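Local atomic coordinates of alpha-fucosidase (Bifidobacterium bifidum, PDB entry 2EAB), a protein that probably hydrolyses alpha-1,2-fucosyl linkages, releasing L-fucose from glycans, the chain being the catalytic part of a longer, calcium-binding bifidobacterial enzyme. Residues L707-F712 / R728-W732. Numbering follows the deposited sequence.
Sequences LRYRCF and RINSW
One face of the W732 indole is covered by L707, whose CD1 stands 4.0 Å from the centroid of the five-membered ring and almost on its normal, a CH-pi contact. CB of the same leucine reaches W732 CZ2 at 3.5 Å, the two side chains running past each other in opposite directions. At the rim of the indole, in its plane, lie R708 CG, near W732 CH2, and the sulfur of C711. W732 NE1 donates a nearly straight hydrogen bond to C711 SG (3.5 Å, 170°), almost exactly in the ring plane, so this sulfur-aromatic contact is wholly at the edge. With chi1 of C711 at -66°, SG sits beside its own backbone N and faces the indole N-H. The F712 ring turns an edge to the tryptophan, CE2 lying 4.1 Å from W732 CZ2. Segments 707-711 and 728-732 run roughly antiparallel (157°); they belong to helices 697-711 and 722-734, a helical hairpin consistent with the (alpha/alpha)6 barrel of family 95 catalytic domains, and helix 738-751 also packs on W732. Replacing the indole of W732 by an alanine is likely to leave C711 SG without its N-H donor and to open a gap over L707. Nearer the C-terminal end of helix 697-711, the extended chain of R728 passes the same sulfur, CD to C711 SG being 3.8 Å. R728 NH1 donates to a water 2.8 Å from it that in turn donates to C711 O, while R728 NH2 hydrogen-bonds to R678 O. A second water donates to R710 O and is only weakly bonded to R728 NH1.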
loop_
_atom_site.group_PDB
_atom_site.type_symbol
_atom_site.label_atom_id
_atom_site.label_comp_id
_atom_site.label_asym_id
_atom_site.label_seq_id
_atom_site.Cartn_x
_atom_site.Cartn_y
_atom_site.Cartn_z
ATOM N N LEU A 707 -6.841 15.438 -16.650
ATOM C CA LEU A 707 -7.268 14.045 -16.588
ATOM C C LEU A 707 -7.885 13.566 -17.895
ATOM O O LEU A 707 -7.615 12.450 -18.332
ATOM C CB LEU A 707 -8.266 13.833 -15.450
ATOM C CG LEU A 707 -7.720 13.819 -14.023
ATOM C CD1 LEU A 707 -8.869 13.885 -13.043
ATOM C CD2 LEU A 707 -6.868 12.585 -13.760
ATOM N N ARG A 708 -8.719 14.403 -18.513
ATOM C CA ARG A 708 -9.376 14.023 -19.763
ATOM C C ARG A 708 -8.356 13.743 -20.863
ATOM O O ARG A 708 -8.457 12.727 -21.554
ATOM C CB ARG A 708 -10.398 15.070 -20.216
ATOM C CG ARG A 708 -11.681 15.085 -19.387
ATOM C CD ARG A 708 -12.802 15.868 -20.068
ATOM N NE ARG A 708 -12.388 17.209 -20.477
ATOM C CZ ARG A 708 -12.440 18.293 -19.707
ATOM N NH1 ARG A 708 -12.892 18.218 -18.461
ATOM N NH2 ARG A 708 -12.036 19.464 -20.189
ATOM N N TYR A 709 -7.372 14.627 -21.015
ATOM C CA TYR A 709 -6.321 14.400 -22.001
ATOM C C TYR A 709 -5.546 13.113 -21.724
ATOM O O TYR A 709 -5.223 12.368 -22.648
ATOM C CB TYR A 709 -5.356 15.579 -22.063
ATOM C CG TYR A 709 -5.843 16.761 -22.870
ATOM C CD1 TYR A 709 -5.967 16.684 -24.260
ATOM C CD2 TYR A 709 -6.144 17.971 -22.249
ATOM C CE1 TYR A 709 -6.402 17.780 -25.008
ATOM C CE2 TYR A 709 -6.575 19.071 -22.985
ATOM C CZ TYR A 709 -6.703 18.971 -24.364
ATOM O OH TYR A 709 -7.130 20.055 -25.099
ATOM N N ARG A 710 -5.250 12.846 -20.454
ATOM C CA ARG A 710 -4.475 11.654 -20.109
ATOM C C ARG A 710 -5.252 10.343 -20.238
ATOM O O ARG A 710 -4.666 9.312 -20.566
ATOM C CB ARG A 710 -3.902 11.765 -18.699
ATOM C CG ARG A 710 -2.485 11.215 -18.570
ATOM C CD ARG A 710 -1.460 12.147 -19.209
ATOM N NE ARG A 710 -0.273 12.305 -18.368
ATOM C CZ ARG A 710 0.428 13.429 -18.251
ATOM N NH1 ARG A 710 0.084 14.521 -18.930
ATOM N NH2 ARG A 710 1.478 13.459 -17.437
ATOM N N CYS A 711 -6.563 10.388 -19.998
ATOM C CA CYS A 711 -7.354 9.171 -19.777
ATOM C C CYS A 711 -8.244 8.747 -20.942
ATOM O O CYS A 711 -8.793 7.644 -20.928
ATOM C CB CYS A 711 -8.206 9.322 -18.514
ATOM S SG CYS A 711 -7.246 9.427 -16.997
ATOM N N PHE A 712 -8.386 9.626 -21.931
ATOM C CA PHE A 712 -9.258 9.390 -23.079
ATOM C C PHE A 712 -8.478 9.347 -24.390
ATOM O O PHE A 712 -7.490 10.065 -24.568
ATOM C CB PHE A 712 -10.328 10.487 -23.170
ATOM C CG PHE A 712 -11.422 10.369 -22.143
ATOM C CD1 PHE A 712 -12.654 9.822 -22.486
ATOM C CD2 PHE A 712 -11.233 10.816 -20.836
ATOM C CE1 PHE A 712 -13.675 9.711 -21.544
ATOM C CE2 PHE A 712 -12.250 10.712 -19.888
ATOM C CZ PHE A 712 -13.475 10.154 -20.243
ATOM N N ARG A 728 -5.726 6.485 -11.190
ATOM C CA ARG A 728 -6.778 7.151 -11.951
ATOM C C ARG A 728 -8.138 7.076 -11.263
ATOM O O ARG A 728 -8.867 8.065 -11.237
ATOM C CB ARG A 728 -6.833 6.639 -13.390
ATOM C CG ARG A 728 -5.623 7.087 -14.187
ATOM C CD ARG A 728 -5.534 6.420 -15.534
ATOM N NE ARG A 728 -4.217 6.623 -16.130
ATOM C CZ ARG A 728 -3.949 6.457 -17.421
ATOM N NH1 ARG A 728 -4.909 6.096 -18.268
ATOM N NH2 ARG A 728 -2.720 6.656 -17.871
ATOM N N ILE A 729 -8.473 5.923 -10.690
ATOM C CA ILE A 729 -9.722 5.793 -9.934
ATOM C C ILE A 729 -9.778 6.819 -8.796
ATOM O O ILE A 729 -10.757 7.559 -8.661
ATOM C CB ILE A 729 -9.908 4.358 -9.385
ATOM C CG1 ILE A 729 -10.086 3.365 -10.538
ATOM C CG2 ILE A 729 -11.116 4.279 -8.452
ATOM C CD1 ILE A 729 -9.880 1.916 -10.128
ATOM N N ASN A 730 -8.723 6.875 -7.987
ATOM C CA ASN A 730 -8.691 7.799 -6.855
ATOM C C ASN A 730 -8.700 9.264 -7.274
ATOM O O ASN A 730 -9.363 10.091 -6.642
ATOM C CB ASN A 730 -7.500 7.496 -5.951
ATOM C CG ASN A 730 -7.734 6.280 -5.083
ATOM O OD1 ASN A 730 -8.272 6.383 -3.974
ATOM N ND2 ASN A 730 -7.337 5.111 -5.584
ATOM N N SER A 731 -7.977 9.574 -8.348
ATOM C CA SER A 731 -7.900 10.940 -8.864
ATOM C C SER A 731 -9.259 11.406 -9.364
ATOM O O SER A 731 -9.721 12.496 -9.016
ATOM C CB SER A 731 -6.867 11.034 -9.982
ATOM O OG SER A 731 -5.577 10.693 -9.507
ATOM N N TRP A 732 -9.910 10.569 -10.165
ATOM C CA TRP A 732 -11.239 10.902 -10.649
ATOM C C TRP A 732 -12.264 11.008 -9.517
ATOM O O TRP A 732 -13.144 11.861 -9.571
ATOM C CB TRP A 732 -11.684 9.928 -11.732
ATOM C CG TRP A 732 -11.175 10.301 -13.099
ATOM C CD1 TRP A 732 -10.090 9.780 -13.745
ATOM C CD2 TRP A 732 -11.735 11.284 -13.981
ATOM N NE1 TRP A 732 -9.945 10.373 -14.980
ATOM C CE2 TRP A 732 -10.943 11.297 -15.152
ATOM C CE3 TRP A 732 -12.832 12.152 -13.896
ATOM C CZ2 TRP A 732 -11.214 12.146 -16.235
ATOM C CZ3 TRP A 732 -13.101 12.999 -14.971
ATOM C CH2 TRP A 732 -12.295 12.984 -16.126
HETATM O O HOH W 1 -4.976 6.798 -21.538
HETATM O O HOH W 2 -7.743 6.022 -18.514
#